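Local coordinates for protein Moesin/ezrin/radixin homolog 2 (Drosophila melanogaster, PDB 7EDR) that probably links the plasma membrane and its proteins to the cell cortex and to growth-control signalling through its FERM domain, as a Merlin of the ezrin-radixin-moesin group, at residues 2-14 with 18-30. Residues are numbered along the deposited sequence; the frame is centred on the assembly and turned at random.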
loop_
_atom_site.group_PDB
_atom_site.type_symbol
_atom_site.label_atom_id
_atom_site.label_comp_id
_atom_site.label_asym_id
_atom_site.label_seq_id
_atom_site.Cartn_x
_atom_site.Cartn_y
_atom_site.Cartn_z
ATOM N N ASN C 2 22.815 -4.007 -43.534
ATOM C CA ASN C 2 21.821 -4.874 -42.917
ATOM C C ASN C 2 22.504 -6.021 -42.186
ATOM O O ASN C 2 22.005 -7.167 -42.134
ATOM C CB ASN C 2 20.853 -5.402 -43.952
ATOM C CG ASN C 2 19.428 -5.426 -43.433
ATOM O OD1 ASN C 2 18.808 -4.374 -43.232
ATOM N ND2 ASN C 2 18.905 -6.626 -43.191
ATOM N N ARG C 3 23.660 -5.718 -41.607
ATOM C CA ARG C 3 24.445 -6.680 -40.851
ATOM C C ARG C 3 24.105 -6.550 -39.368
ATOM O O ARG C 3 23.666 -5.495 -38.894
ATOM C CB ARG C 3 25.945 -6.459 -41.112
ATOM C CG ARG C 3 26.841 -7.644 -40.723
ATOM C CD ARG C 3 26.320 -8.990 -41.230
ATOM N NE ARG C 3 25.527 -9.725 -40.220
ATOM C CZ ARG C 3 25.398 -11.047 -40.145
ATOM N NH1 ARG C 3 26.019 -11.826 -41.021
ATOM N NH2 ARG C 3 24.649 -11.581 -39.178
ATOM N N SER C 4 24.283 -7.656 -38.651
ATOM C CA SER C 4 23.985 -7.699 -37.232
ATOM C C SER C 4 24.847 -6.705 -36.460
ATOM O O SER C 4 25.894 -6.243 -36.925
ATOM C CB SER C 4 24.190 -9.110 -36.682
ATOM O OG SER C 4 23.125 -9.953 -37.084
ATOM N N LEU C 5 24.379 -6.371 -35.257
ATOM C CA LEU C 5 25.045 -5.421 -34.377
ATOM C C LEU C 5 25.847 -6.189 -33.335
ATOM O O LEU C 5 25.282 -6.996 -32.584
ATOM C CB LEU C 5 24.029 -4.508 -33.692
ATOM C CG LEU C 5 23.032 -3.722 -34.551
ATOM C CD1 LEU C 5 22.172 -2.828 -33.653
ATOM C CD2 LEU C 5 23.746 -2.890 -35.616
ATOM N N SER C 6 27.157 -5.939 -33.292
ATOM C CA SER C 6 27.985 -6.405 -32.186
ATOM C C SER C 6 27.900 -5.402 -31.044
ATOM O O SER C 6 28.248 -4.223 -31.214
ATOM C CB SER C 6 29.433 -6.592 -32.630
ATOM O OG SER C 6 29.580 -7.877 -33.186
ATOM N N VAL C 7 27.448 -5.872 -29.882
ATOM C CA VAL C 7 27.188 -5.014 -28.731
ATOM C C VAL C 7 27.972 -5.533 -27.542
ATOM O O VAL C 7 28.025 -6.747 -27.307
ATOM C CB VAL C 7 25.683 -4.953 -28.396
ATOM C CG1 VAL C 7 25.457 -4.194 -27.094
ATOM C CG2 VAL C 7 24.892 -4.333 -29.561
ATOM N N ARG C 8 28.577 -4.611 -26.795
ATOM C CA ARG C 8 29.137 -4.913 -25.487
ATOM C C ARG C 8 28.572 -3.937 -24.456
ATOM O O ARG C 8 28.603 -2.723 -24.669
ATOM C CB ARG C 8 30.662 -4.855 -25.512
ATOM C CG ARG C 8 31.292 -4.945 -24.131
ATOM C CD ARG C 8 32.783 -5.213 -24.237
ATOM N NE ARG C 8 33.425 -4.126 -24.970
ATOM C CZ ARG C 8 33.931 -3.031 -24.406
ATOM N NH1 ARG C 8 33.883 -2.867 -23.078
ATOM N NH2 ARG C 8 34.484 -2.100 -25.186
ATOM N N VAL C 9 28.043 -4.469 -23.351
ATOM C CA VAL C 9 27.483 -3.677 -22.260
ATOM C C VAL C 9 28.307 -3.954 -21.006
ATOM O O VAL C 9 28.549 -5.117 -20.674
ATOM C CB VAL C 9 25.993 -4.007 -22.018
ATOM C CG1 VAL C 9 25.490 -3.336 -20.750
ATOM C CG2 VAL C 9 25.122 -3.593 -23.219
ATOM N N SER C 10 28.729 -2.892 -20.309
ATOM C CA SER C 10 29.469 -3.015 -19.051
ATOM C C SER C 10 28.591 -2.585 -17.882
ATOM O O SER C 10 28.355 -1.391 -17.683
ATOM C CB SER C 10 30.742 -2.168 -19.068
ATOM O OG SER C 10 31.487 -2.425 -20.236
ATOM N N THR C 11 28.126 -3.548 -17.103
ATOM C CA THR C 11 27.632 -3.206 -15.779
ATOM C C THR C 11 28.823 -2.976 -14.863
ATOM O O THR C 11 29.974 -3.209 -15.235
ATOM C CB THR C 11 26.738 -4.313 -15.225
ATOM O OG1 THR C 11 27.550 -5.425 -14.827
ATOM C CG2 THR C 11 25.762 -4.778 -16.300
ATOM N N PHE C 12 28.559 -2.513 -13.644
ATOM C CA PHE C 12 29.696 -2.411 -12.742
ATOM C C PHE C 12 30.224 -3.771 -12.317
ATOM O O PHE C 12 31.291 -3.825 -11.695
ATOM C CB PHE C 12 29.361 -1.573 -11.512
ATOM C CG PHE C 12 29.705 -0.113 -11.685
ATOM C CD1 PHE C 12 30.935 0.375 -11.297
ATOM C CD2 PHE C 12 28.808 0.755 -12.262
ATOM C CE1 PHE C 12 31.263 1.706 -11.477
ATOM C CE2 PHE C 12 29.124 2.080 -12.438
ATOM C CZ PHE C 12 30.354 2.559 -12.049
ATOM N N ASP C 13 29.540 -4.868 -12.658
ATOM C CA ASP C 13 30.016 -6.188 -12.252
ATOM C C ASP C 13 30.587 -7.034 -13.380
ATOM O O ASP C 13 31.522 -7.796 -13.151
ATOM C CB ASP C 13 28.908 -6.961 -11.547
ATOM C CG ASP C 13 29.394 -7.595 -10.267
ATOM O OD1 ASP C 13 30.633 -7.705 -10.058
ATOM O OD2 ASP C 13 28.519 -7.964 -9.442
ATOM N N SER C 14 30.076 -6.922 -14.594
ATOM C CA SER C 14 30.603 -7.745 -15.669
ATOM C C SER C 14 30.438 -7.041 -17.013
ATOM O O SER C 14 29.809 -5.983 -17.120
ATOM C CB SER C 14 29.924 -9.123 -15.702
ATOM O OG SER C 14 28.513 -9.014 -15.677
ATOM N N PHE C 18 26.507 -9.222 -26.726
ATOM C CA PHE C 18 25.358 -9.691 -27.485
ATOM C C PHE C 18 25.580 -9.380 -28.959
ATOM O O PHE C 18 26.355 -8.492 -29.325
ATOM C CB PHE C 18 24.032 -9.016 -27.060
ATOM C CG PHE C 18 23.859 -8.872 -25.586
ATOM C CD1 PHE C 18 23.346 -9.919 -24.826
ATOM C CD2 PHE C 18 24.195 -7.684 -24.950
ATOM C CE1 PHE C 18 23.156 -9.782 -23.444
ATOM C CE2 PHE C 18 24.030 -7.544 -23.576
ATOM C CZ PHE C 18 23.504 -8.600 -22.819
ATOM N N LYS C 19 24.864 -10.113 -29.801
ATOM C CA LYS C 19 24.652 -9.739 -31.187
ATOM C C LYS C 19 23.173 -9.446 -31.354
ATOM O O LYS C 19 22.328 -10.255 -30.961
ATOM C CB LYS C 19 25.105 -10.844 -32.145
ATOM C CG LYS C 19 26.614 -10.873 -32.402
ATOM C CD LYS C 19 26.989 -10.065 -33.644
ATOM C CE LYS C 19 28.016 -10.800 -34.510
ATOM N NZ LYS C 19 28.313 -10.059 -35.780
ATOM N N LEU C 20 22.859 -8.291 -31.905
ATOM C CA LEU C 20 21.471 -7.932 -32.144
ATOM C C LEU C 20 21.154 -7.950 -33.637
ATOM O O LEU C 20 22.038 -7.822 -34.488
ATOM C CB LEU C 20 21.167 -6.554 -31.551
ATOM C CG LEU C 20 21.537 -6.467 -30.072
ATOM C CD1 LEU C 20 21.234 -5.086 -29.540
ATOM C CD2 LEU C 20 20.782 -7.527 -29.294
ATOM N N GLU C 21 19.860 -8.116 -33.940
ATOM C CA GLU C 21 19.331 -7.877 -35.273
ATOM C C GLU C 21 19.810 -6.514 -35.790
ATOM O O GLU C 21 20.165 -5.640 -34.997
ATOM C CB GLU C 21 17.805 -7.960 -35.222
ATOM C CG GLU C 21 17.140 -8.102 -36.561
ATOM C CD GLU C 21 16.782 -6.722 -37.103
ATOM O OE1 GLU C 21 16.637 -6.563 -38.353
ATOM O OE2 GLU C 21 16.653 -5.774 -36.307
ATOM N N PRO C 22 19.871 -6.318 -37.118
ATOM C CA PRO C 22 20.281 -4.995 -37.635
ATOM C C PRO C 22 19.454 -3.810 -37.138
ATOM O O PRO C 22 20.019 -2.733 -36.890
ATOM C CB PRO C 22 20.146 -5.168 -39.154
ATOM C CG PRO C 22 20.419 -6.592 -39.381
ATOM C CD PRO C 22 19.931 -7.346 -38.177
ATOM N N ARG C 23 18.132 -3.957 -37.023
ATOM C CA ARG C 23 17.230 -2.865 -36.666
ATOM C C ARG C 23 16.673 -3.019 -35.250
ATOM O O ARG C 23 15.563 -2.570 -34.958
ATOM C CB ARG C 23 16.078 -2.771 -37.668
ATOM C CG ARG C 23 16.455 -2.320 -39.076
ATOM C CD ARG C 23 15.423 -2.828 -40.089
ATOM N NE ARG C 23 15.714 -4.203 -40.484
ATOM C CZ ARG C 23 16.010 -4.578 -41.723
ATOM N NH1 ARG C 23 16.027 -3.679 -42.704
ATOM N NH2 ARG C 23 16.280 -5.853 -41.982
ATOM N N ALA C 24 17.424 -3.667 -34.366
ATOM C CA ALA C 24 16.996 -3.785 -32.981
ATOM C C ALA C 24 16.852 -2.399 -32.364
ATOM O O ALA C 24 17.551 -1.451 -32.742
ATOM C CB ALA C 24 17.996 -4.629 -32.189
ATOM N N SER C 25 15.928 -2.281 -31.416
ATOM C CA SER C 25 15.667 -1.017 -30.740
ATOM C C SER C 25 16.381 -0.950 -29.395
ATOM O O SER C 25 16.889 -1.947 -28.869
ATOM C CB SER C 25 14.178 -0.825 -30.512
ATOM O OG SER C 25 13.769 -1.695 -29.480
ATOM N N GLY C 26 16.401 0.263 -28.835
ATOM C CA GLY C 26 16.974 0.453 -27.508
ATOM C C GLY C 26 16.252 -0.350 -26.438
ATOM O O GLY C 26 16.890 -0.934 -25.551
ATOM N N GLN C 27 14.915 -0.402 -26.511
ATOM C CA GLN C 27 14.170 -1.217 -25.564
ATOM C C GLN C 27 14.615 -2.666 -25.621
ATOM O O GLN C 27 14.618 -3.364 -24.595
ATOM C CB GLN C 27 12.669 -1.144 -25.832
ATOM C CG GLN C 27 11.854 -1.711 -24.664
ATOM C CD GLN C 27 12.000 -0.859 -23.414
ATOM O OE1 GLN C 27 11.775 0.357 -23.450
ATOM N NE2 GLN C 27 12.407 -1.482 -22.310
ATOM N N ASP C 28 14.973 -3.138 -26.825
ATOM C CA ASP C 28 15.383 -4.529 -27.009
ATOM C C ASP C 28 16.683 -4.813 -26.273
ATOM O O ASP C 28 16.795 -5.811 -25.551
ATOM C CB ASP C 28 15.546 -4.842 -28.498
ATOM C CG ASP C 28 14.248 -4.794 -29.272
ATOM O OD1 ASP C 28 13.183 -5.125 -28.705
ATOM O OD2 ASP C 28 14.314 -4.454 -30.478
ATOM N N LEU C 29 17.683 -3.952 -26.461
ATOM C CA LEU C 29 18.931 -4.101 -25.723
ATOM C C LEU C 29 18.668 -4.000 -24.229
ATOM O O LEU C 29 19.065 -4.880 -23.460
ATOM C CB LEU C 29 19.939 -3.039 -26.175
ATOM C CG LEU C 29 21.448 -3.300 -26.152
ATOM C CD1 LEU C 29 22.203 -1.994 -26.111
ATOM C CD2 LEU C 29 21.888 -4.171 -25.007
ATOM N N PHE C 30 17.959 -2.944 -23.815
ATOM C CA PHE C 30 17.647 -2.714 -22.407
ATOM C C PHE C 30 16.975 -3.927 -21.763
ATOM O O PHE C 30 17.369 -4.353 -20.673
ATOM C CB PHE C 30 16.771 -1.463 -22.276
ATOM C CG PHE C 30 16.675 -0.918 -20.861
ATOM C CD1 PHE C 30 17.772 -0.319 -20.247
ATOM C CD2 PHE C 30 15.486 -0.985 -20.156
ATOM C CE1 PHE C 30 17.686 0.185 -18.955
ATOM C CE2 PHE C 30 15.402 -0.479 -18.868
ATOM C CZ PHE C 30 16.515 0.108 -18.273
#
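The F18 ring meets V9 CG2 and V7 CG1 at its edge, near the ring plane, V9 CG2 lying 4.1 Å from F18 CE2. The R23 guanidinium has N2 OD1 over one face, the amide turned 60° against it; R23 NH1 to N2 OD1 is 2.9 Å, but the angles are too poor for a hydrogen bond. At the R3 guanidinium edge, S4 OG accepts from NH2 in plane. Between strands 5-10 and 15-20 the pairing is antiparallel: L5 and L20 exchange two bonds (L5 N to L20 O 2.9 Å), V7 and F18 two more. The side chains of L5, V7, F18 and L20 lie on one face of the sheet, where, with CG1 anti to the backbone N (chi1 173°), V7 CG2 lies anti to the carbonyl carbon and reaches L20 CD1 at 3.7 Å. V9 CG2 meets L29 CD2 tip to tip at 3.7 Å, joining helix 26-37 to that face. S6 and K19, a non-hydrogen-bonded pair, occupy the other, with K19 CD 3.4 Å from S6 OG. S25 and D28 form a capping box at the helix start. Hairpin followed by packed helix is the opening ββα unit of the ubiquitin-like FERM N-terminal lobe.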